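Local coordinates for type-2 ice-structuring protein (Brachyopsis rostratus, PDB 2ZIB) that binds to ice crystals and inhibits their growth, protecting the fish's blood from freezing in subzero sea water, at residues G76-T81 with W115-C120; R89-T94 with C103-T108. One frame throughout, in Å; residues are numbered along the deposited sequence.

Contact 1. Residues G76-T81 with W115-C120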
ATOM      1  N   GLY A  76      -0.194   2.699  17.382  1.00  7.47           N
ATOM      2  CA  GLY A  76      -1.262   3.484  16.774  1.00  8.21           C
ATOM      3  C   GLY A  76      -0.837   4.705  15.986  1.00  7.77           C
ATOM      4  O   GLY A  76      -1.716   5.374  15.430  1.00  9.10           O
ATOM      5  N   ALA A  77       0.472   4.990  15.887  1.00  7.43           N
ATOM      6  CA  ALA A  77       0.910   6.177  15.144  1.00  8.10           C
ATOM      7  C   ALA A  77       1.315   5.694  13.749  1.00  7.93           C
ATOM      8  O   ALA A  77       2.404   5.176  13.543  1.00  8.40           O
ATOM      9  CB  ALA A  77       2.039   6.838  15.879  1.00  8.15           C
ATOM     10  N   TRP A  78       0.381   5.799  12.812  1.00  6.99           N
ATOM     11  CA  TRP A  78       0.553   5.282  11.450  1.00  7.28           C
ATOM     12  C   TRP A  78       1.405   6.253  10.623  1.00  8.17           C
ATOM     13  O   TRP A  78       1.225   7.466  10.686  1.00 10.36           O
ATOM     14  CB  TRP A  78      -0.832   5.002  10.807  1.00  8.16           C
ATOM     15  CG  TRP A  78      -1.494   3.874  11.485  1.00  7.93           C
ATOM     16  CD1 TRP A  78      -2.351   3.951  12.570  1.00  8.04           C
ATOM     17  CD2 TRP A  78      -1.223   2.485  11.275  1.00  7.41           C
ATOM     18  NE1 TRP A  78      -2.584   2.685  13.049  1.00  7.48           N
ATOM     19  CE2 TRP A  78      -1.908   1.771  12.266  1.00  7.45           C
ATOM     20  CE3 TRP A  78      -0.395   1.775  10.368  1.00  7.39           C
ATOM     21  CZ2 TRP A  78      -1.820   0.380  12.387  1.00  8.58           C
ATOM     22  CZ3 TRP A  78      -0.328   0.413  10.481  1.00  8.41           C
ATOM     23  CH2 TRP A  78      -1.020  -0.279  11.473  1.00  9.79           C
ATOM     24  N   SER A  79       2.229   5.680   9.761  1.00  7.81           N
ATOM     25  CA  SER A  79       3.013   6.415   8.762  1.00  7.91           C
ATOM     26  C   SER A  79       3.061   5.625   7.485  1.00  7.51           C
ATOM     27  O   SER A  79       3.002   4.390   7.496  1.00  6.88           O
ATOM     28  CB  SER A  79       4.503   6.372   9.257  0.70  9.63           C
ATOM     29  OG  SER A  79       4.706   6.885  10.573  0.70 13.31           O
ATOM     30  N   TRP A  80       3.213   6.346   6.378  1.00  7.61           N
ATOM     31  CA  TRP A  80       3.484   5.716   5.087  1.00  7.48           C
ATOM     32  C   TRP A  80       4.982   5.631   4.832  1.00  8.00           C
ATOM     33  O   TRP A  80       5.706   6.624   5.100  1.00  8.32           O
ATOM     34  CB  TRP A  80       2.861   6.522   3.948  1.00  7.93           C
ATOM     35  CG  TRP A  80       1.345   6.613   3.943  1.00  7.32           C
ATOM     36  CD1 TRP A  80       0.587   7.763   4.060  1.00  8.51           C
ATOM     37  CD2 TRP A  80       0.404   5.551   3.712  1.00  6.93           C
ATOM     38  NE1 TRP A  80      -0.749   7.478   3.980  1.00  9.63           N
ATOM     39  CE2 TRP A  80      -0.898   6.130   3.729  1.00  8.07           C
ATOM     40  CE3 TRP A  80       0.526   4.167   3.474  1.00  7.22           C
ATOM     41  CZ2 TRP A  80      -2.056   5.361   3.547  1.00  7.72           C
ATOM     42  CZ3 TRP A  80      -0.626   3.403   3.271  1.00  8.56           C
ATOM     43  CH2 TRP A  80      -1.912   4.014   3.319  1.00  8.78           C
ATOM     44  N   THR A  81       5.451   4.541   4.242  1.00  7.07           N
ATOM     45  CA  THR A  81       6.900   4.434   3.981  1.00  7.94           C
ATOM     46  C   THR A  81       7.413   5.493   3.000  1.00  8.38           C
ATOM     47  O   THR A  81       8.605   5.803   3.008  1.00  9.26           O
ATOM     48  CB  THR A  81       7.271   3.074   3.435  1.00  7.42           C
ATOM     49  OG1 THR A  81       6.478   2.810   2.270  1.00  7.10           O
ATOM     50  CG2 THR A  81       7.057   1.957   4.477  1.00  7.75           C
ATOM     51  N   TRP A 115      -8.953  -1.534   5.259  1.00  6.94           N
ATOM     52  CA  TRP A 115      -7.626  -1.792   5.816  1.00  6.45           C
ATOM     53  C   TRP A 115      -7.659  -2.458   7.194  1.00  5.78           C
ATOM     54  O   TRP A 115      -8.592  -2.249   7.977  1.00  6.80           O
ATOM     55  CB  TRP A 115      -6.854  -0.485   5.971  1.00  7.14           C
ATOM     56  CG  TRP A 115      -6.764   0.343   4.723  1.00  6.53           C
ATOM     57  CD1 TRP A 115      -7.089   0.017   3.418  1.00  7.57           C
ATOM     58  CD2 TRP A 115      -6.354   1.700   4.698  1.00  7.68           C
ATOM     59  NE1 TRP A 115      -6.861   1.099   2.581  1.00  7.68           N
ATOM     60  CE2 TRP A 115      -6.430   2.148   3.349  1.00  7.68           C
ATOM     61  CE3 TRP A 115      -5.922   2.610   5.697  1.00  8.08           C
ATOM     62  CZ2 TRP A 115      -6.081   3.469   2.963  1.00  9.89           C
ATOM     63  CZ3 TRP A 115      -5.558   3.933   5.303  1.00  9.82           C
ATOM     64  CH2 TRP A 115      -5.654   4.334   3.946  1.00  9.66           C
ATOM     65  N   ASP A 116      -6.626  -3.234   7.500  1.00  6.41           N
ATOM     66  CA  ASP A 116      -6.468  -3.832   8.809  1.00  6.53           C
ATOM     67  C   ASP A 116      -4.988  -3.906   9.118  1.00  6.30           C
ATOM     68  O   ASP A 116      -4.157  -3.896   8.193  1.00  7.03           O
ATOM     69  CB  ASP A 116      -7.149  -5.204   8.839  1.00  6.99           C
ATOM     70  CG  ASP A 116      -7.391  -5.764  10.224  1.00  8.18           C
ATOM     71  OD1 ASP A 116      -7.149  -5.098  11.251  1.00  8.82           O
ATOM     72  OD2 ASP A 116      -7.897  -6.909  10.289  1.00 10.29           O
ATOM     73  N   ASP A 117      -4.676  -3.996  10.414  1.00  6.10           N
ATOM     74  CA  ASP A 117      -3.290  -4.090  10.868  1.00  6.85           C
ATOM     75  C   ASP A 117      -3.002  -5.504  11.327  1.00  6.44           C
ATOM     76  O   ASP A 117      -3.675  -6.039  12.207  1.00  7.84           O
ATOM     77  CB  ASP A 117      -2.982  -3.003  11.937  1.00  8.22           C
ATOM     78  CG  ASP A 117      -3.921  -2.926  13.128  1.00  8.88           C
ATOM     79  OD1 ASP A 117      -5.106  -3.338  13.129  1.00  9.55           O
ATOM     80  OD2 ASP A 117      -3.471  -2.315  14.132  1.00  9.37           O
ATOM     81  N   LEU A 118      -2.046  -6.127  10.645  1.00  6.48           N
ATOM     82  CA  LEU A 118      -1.736  -7.560  10.805  1.00  7.01           C
ATOM     83  C   LEU A 118      -0.264  -7.704  11.205  1.00  6.67           C
ATOM     84  O   LEU A 118       0.524  -6.751  11.049  1.00  6.75           O
ATOM     85  CB  LEU A 118      -1.940  -8.283   9.458  1.00  8.65           C
ATOM     86  CG  LEU A 118      -3.343  -8.789   9.160  1.00  9.78           C
ATOM     87  CD1 LEU A 118      -3.744  -9.940  10.030  1.00 12.12           C
ATOM     88  CD2 LEU A 118      -4.462  -7.717   9.182  1.00 10.74           C
ATOM     89  N   PRO A 119       0.146  -8.906  11.641  1.00  6.43           N
ATOM     90  CA  PRO A 119       1.581  -9.135  11.876  1.00  6.60           C
ATOM     91  C   PRO A 119       2.386  -8.927  10.594  1.00  6.65           C
ATOM     92  O   PRO A 119       2.066  -9.504   9.552  1.00  6.74           O
ATOM     93  CB  PRO A 119       1.627 -10.587  12.334  1.00  7.25           C
ATOM     94  CG  PRO A 119       0.238 -10.848  12.885  1.00  7.37           C
ATOM     95  CD  PRO A 119      -0.675 -10.091  11.952  1.00  7.12           C
ATOM     96  N   CYS A 120       3.451  -8.141  10.703  1.00  7.12           N
ATOM     97  CA  CYS A 120       4.288  -7.844   9.557  1.00  6.88           C
ATOM     98  C   CYS A 120       4.868  -9.114   8.894  1.00  6.44           C
ATOM     99  O   CYS A 120       5.068  -9.084   7.674  1.00  7.19           O
ATOM    100  CB  CYS A 120       5.420  -6.905  10.009  1.00  7.04           C
ATOM    101  SG  CYS A 120       4.794  -5.308  10.641  1.00  8.27           S
TER

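Contact 2. Residues R89-T94 with C103-T108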
ATOM      1  N   ARG A  89      -8.086   7.613   5.479  1.00 11.33           N
ATOM      2  CA  ARG A  89      -8.128   6.274   6.069  1.00 11.73           C
ATOM      3  C   ARG A  89      -9.398   5.570   5.695  1.00 11.39           C
ATOM      4  O   ARG A  89     -10.466   6.168   5.611  1.00 12.12           O
ATOM      5  CB  ARG A  89      -8.062   6.359   7.607  1.00 14.44           C
ATOM      6  CG  ARG A  89      -6.803   7.059   8.124  1.00 17.82           C
ATOM      7  CD  ARG A  89      -6.939   7.606   9.536  1.00 24.71           C
ATOM      8  NE  ARG A  89      -7.694   8.843   9.587  1.00 29.79           N
ATOM      9  CZ  ARG A  89      -8.141   9.388  10.725  1.00 33.29           C
ATOM     10  NH1 ARG A  89      -7.889   8.798  11.892  1.00 33.87           N
ATOM     11  NH2 ARG A  89      -8.830  10.530  10.705  1.00 35.26           N
ATOM     12  N   THR A  90      -9.290   4.256   5.495  1.00 10.38           N
ATOM     13  CA  THR A  90     -10.497   3.432   5.293  1.00  9.77           C
ATOM     14  C   THR A  90     -10.311   2.077   5.984  1.00  8.62           C
ATOM     15  O   THR A  90     -10.361   0.996   5.375  1.00  9.33           O
ATOM     16  CB  THR A  90     -10.890   3.379   3.798  1.00  9.51           C
ATOM     17  OG1 THR A  90     -12.124   2.679   3.662  1.00 11.80           O
ATOM     18  CG2 THR A  90      -9.827   2.727   2.883  1.00 11.46           C
ATOM     19  N   TRP A  91     -10.103   2.160   7.295  1.00  8.34           N
ATOM     20  CA  TRP A  91      -9.989   0.979   8.122  1.00  8.34           C
ATOM     21  C   TRP A  91     -11.302   0.178   8.135  1.00  8.36           C
ATOM     22  O   TRP A  91     -12.423   0.749   8.088  1.00  9.93           O
ATOM     23  CB  TRP A  91      -9.675   1.366   9.560  1.00  9.77           C
ATOM     24  CG  TRP A  91      -8.335   2.019   9.728  1.00  8.91           C
ATOM     25  CD1 TRP A  91      -8.089   3.345  10.023  1.00 10.79           C
ATOM     26  CD2 TRP A  91      -7.052   1.361   9.702  1.00  8.39           C
ATOM     27  NE1 TRP A  91      -6.729   3.544  10.132  1.00 10.29           N
ATOM     28  CE2 TRP A  91      -6.071   2.341   9.978  1.00  8.60           C
ATOM     29  CE3 TRP A  91      -6.644   0.031   9.515  1.00  7.66           C
ATOM     30  CZ2 TRP A  91      -4.696   2.057  10.020  1.00  9.16           C
ATOM     31  CZ3 TRP A  91      -5.275  -0.266   9.563  1.00  7.59           C
ATOM     32  CH2 TRP A  91      -4.312   0.758   9.804  1.00  8.18           C
ATOM     33  N   CYS A  92     -11.185  -1.145   8.176  1.00  8.34           N
ATOM     34  CA  CYS A  92     -12.363  -2.002   8.404  1.00  9.11           C
ATOM     35  C   CYS A  92     -13.026  -1.653   9.745  1.00  9.04           C
ATOM     36  O   CYS A  92     -12.392  -1.094  10.633  1.00 10.01           O
ATOM     37  CB  CYS A  92     -11.919  -3.457   8.451  1.00  8.27           C
ATOM     38  SG  CYS A  92     -11.132  -4.037   6.937  1.00  8.63           S
ATOM     39  N   PRO A  93     -14.290  -2.038   9.933  1.00 10.92           N
ATOM     40  CA  PRO A  93     -14.953  -1.772  11.211  1.00 12.45           C
ATOM     41  C   PRO A  93     -14.147  -2.307  12.369  1.00 12.48           C
ATOM     42  O   PRO A  93     -13.657  -3.417  12.324  1.00 13.41           O
ATOM     43  CB  PRO A  93     -16.296  -2.538  11.095  1.00 13.48           C
ATOM     44  CG  PRO A  93     -16.556  -2.602   9.650  1.00 14.39           C
ATOM     45  CD  PRO A  93     -15.182  -2.728   8.974  1.00 12.18           C
ATOM     46  N   THR A  94     -14.079  -1.482  13.423  1.00 12.83           N
ATOM     47  CA  THR A  94     -13.367  -1.744  14.689  1.00 15.20           C
ATOM     48  C   THR A  94     -11.842  -1.735  14.578  1.00 13.88           C
ATOM     49  O   THR A  94     -11.158  -1.992  15.554  1.00 17.84           O
ATOM     50  CB  THR A  94     -13.829  -3.044  15.396  1.00 16.66           C
ATOM     51  OG1 THR A  94     -13.189  -4.182  14.795  1.00 20.39           O
ATOM     52  CG2 THR A  94     -15.332  -3.278  15.243  1.00 18.27           C
ATOM     53  N   CYS A 103       1.492  -4.711  13.424  1.00  6.81           N
ATOM     54  CA  CYS A 103       1.645  -3.266  13.165  1.00  6.55           C
ATOM     55  C   CYS A 103       1.865  -2.893  11.718  1.00  7.01           C
ATOM     56  O   CYS A 103       2.212  -1.765  11.433  1.00  7.87           O
ATOM     57  CB  CYS A 103       2.732  -2.676  14.089  1.00  7.87           C
ATOM     58  SG  CYS A 103       4.393  -3.370  13.832  1.00  9.02           S
ATOM     59  N   CYS A 104       1.539  -3.825  10.811  1.00  6.48           N
ATOM     60  CA  CYS A 104       1.653  -3.523   9.381  1.00  6.62           C
ATOM     61  C   CYS A 104       0.269  -3.466   8.696  1.00  5.38           C
ATOM     62  O   CYS A 104      -0.621  -4.301   8.966  1.00  7.18           O
ATOM     63  CB  CYS A 104       2.523  -4.577   8.705  1.00  6.91           C
ATOM     64  SG  CYS A 104       4.276  -4.295   8.961  1.00  7.24           S
ATOM     65  N   MET A 105       0.085  -2.502   7.788  1.00  6.26           N
ATOM     66  CA  MET A 105      -1.209  -2.264   7.162  1.00  6.33           C
ATOM     67  C   MET A 105      -1.389  -3.042   5.883  1.00  6.03           C
ATOM     68  O   MET A 105      -0.506  -3.061   5.015  1.00  6.26           O
ATOM     69  CB  MET A 105      -1.290  -0.782   6.856  1.00  6.32           C
ATOM     70  CG  MET A 105      -2.615  -0.294   6.264  1.00  7.84           C
ATOM     71  SD  MET A 105      -2.474   1.369   5.561  1.00  8.04           S
ATOM     72  CE  MET A 105      -2.454   2.419   7.015  1.00  9.53           C
ATOM     73  N   GLN A 106      -2.565  -3.638   5.722  1.00  6.26           N
ATOM     74  CA  GLN A 106      -2.917  -4.280   4.480  1.00  6.21           C
ATOM     75  C   GLN A 106      -4.325  -3.880   4.057  1.00  6.01           C
ATOM     76  O   GLN A 106      -5.153  -3.523   4.887  1.00  7.30           O
ATOM     77  CB  GLN A 106      -2.897  -5.806   4.573  1.00  6.53           C
ATOM     78  CG  GLN A 106      -3.727  -6.372   5.685  1.00  7.66           C
ATOM     79  CD  GLN A 106      -3.747  -7.885   5.727  1.00  7.19           C
ATOM     80  OE1 GLN A 106      -4.849  -8.451   5.741  1.00  8.00           O
ATOM     81  NE2 GLN A 106      -2.592  -8.533   5.739  1.00  9.01           N
ATOM     82  N   MET A 107      -4.578  -4.020   2.757  1.00  6.48           N
ATOM     83  CA  MET A 107      -5.964  -4.095   2.237  1.00  6.86           C
ATOM     84  C   MET A 107      -6.403  -5.538   2.464  1.00  6.81           C
ATOM     85  O   MET A 107      -5.713  -6.487   2.004  1.00  7.46           O
ATOM     86  CB  MET A 107      -6.024  -3.725   0.762  1.00  8.23           C
ATOM     87  CG  MET A 107      -5.543  -2.294   0.496  1.00 10.28           C
ATOM     88  SD  MET A 107      -5.385  -1.952  -1.272  1.00 12.43           S
ATOM     89  CE  MET A 107      -6.760  -0.947  -1.596  1.00 12.60           C
ATOM     90  N   THR A 108      -7.559  -5.721   3.129  1.00  7.12           N
ATOM     91  CA  THR A 108      -8.049  -7.050   3.462  1.00  6.77           C
ATOM     92  C   THR A 108      -8.768  -7.737   2.306  1.00  6.62           C
ATOM     93  O   THR A 108      -8.927  -7.172   1.210  1.00  7.72           O
ATOM     94  CB  THR A 108      -8.955  -7.024   4.688  1.00  6.73           C
ATOM     95  OG1 THR A 108     -10.158  -6.286   4.387  1.00  6.86           O
ATOM     96  CG2 THR A 108      -8.292  -6.442   5.937  1.00  8.08           C
TER

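Contact 1. Residues G76-T81 with W115-C120
W80 and W115 form the aromatic half of this contact, an offset edge-to-face pair. The six-membered ring of W80 turns its edge to the face of that of W115, with centroids 5.6 Å apart and planes at 82°. The closest approach is W80 CZ2 to W115 CH2, 3.8 Å, and W80 CH2 lies about as near, so the CZ2-CH2 edge of W80 rests on the outer, CH2 end of the W115 ring. M105 and I67 touch both rings, placing the pair in the core, while Q54 accepts a hydrogen bond from W115 NE1.

The second kind of contact sets an aromatic ring beside an acid. W78 CH2 comes within 3.4 Å of D117 CB, obliquely to the ring, and D117 OD2 lies at the edge of the ring, in its plane, 3.6 Å from W78 CZ2. The carboxylate is turned 66° from the indole. With CG between its backbone N and carbonyl carbon (chi1 53°), D117 sets CB against the ring while OD2 reaches the ring edge. Both oxygens are held from elsewhere: OD1 takes the amide of N97 and OD2 that of D98. D98 OD1 also receives W78 NE1, so one loop fixes both partners.

Within the strand, D117 N makes a bent bond to D116 OD1, 2.8 Å, reaching that oxygen from above the carboxylate plane.

W115, D116 and D117 probably occupy the place of the Trp-Asn-Asp motif of C-type lectins; here D117 binds loop amides, consistent with a calcium-independent protein.

Contact 2. Residues R89-T94 with C103-T108
A Met-aromatic contact ties the irregular long loop of the C-type lectin fold to one of its strands, W91 on the loop meeting M105 on strand 104-107. The methyl group makes the closest approach, M105 CE lying 3.7 Å from W91 CH2 and nearly as close to CZ2. The sulfur stands farther back, with M105 SD 5.3 Å from the centroid of the six-membered ring of W91 and 33° off its normal, an oblique position. The methionine leaves the strand with CG anti to the backbone N and folds back at its last torsion (chi3 -76°), which swings CE against the benzo end of the indole. The two side chains cross at about a right angle. M105 CG, 4.1 Å from W91 CH2, adds a second point of support, and the ring of W78 meets W91 as well.

Just past the other end of the strand, C92 SG lies 3.5 Å from T108 OG1 and 3.9 Å from T108 CG2, so both branches of the threonine pack on the sulfur. C92 is disulfide-bonded to C114, and the carbonyl oxygen of C114 accepts the hydroxyl of T108. The threonine thus sits beside both partners of the disulfide. C103 and C104 both face L118, a classic beta bulge at the start of the strand.

No hydrogen bond joins the two segments directly. Their cohesion is probably largely dispersive, carried by a thioether, an indole, a disulfide sulfur and the two branches of a threonine, while the loop itself is held covalently by the C92-C114 disulfide and by backbone hydrogen bonds of T90 and C92 to W115.

The two contacts share a hub: strands 104-107 and 115-118 are antiparallel neighbours in one sheet, and M105 of contact 2 packs against W78, W80 and W115 of contact 1. Contact 1 is the more deeply buried, bringing residues 76-81, with the short strand 79-80, onto strand 115-118 through tryptophans and an acid held by loop amides. Contact 2 is only partly buried, and there sulfur takes part from both sides, M105 of the strand against the loop's W91 and the loop's C92 against T108. A disulfide between C120 and C104 joins them covalently, and W115 O lies 2.8 Å from C92 N, a probable hydrogen bond that holds the loop of 89-94 beside strand 115-118.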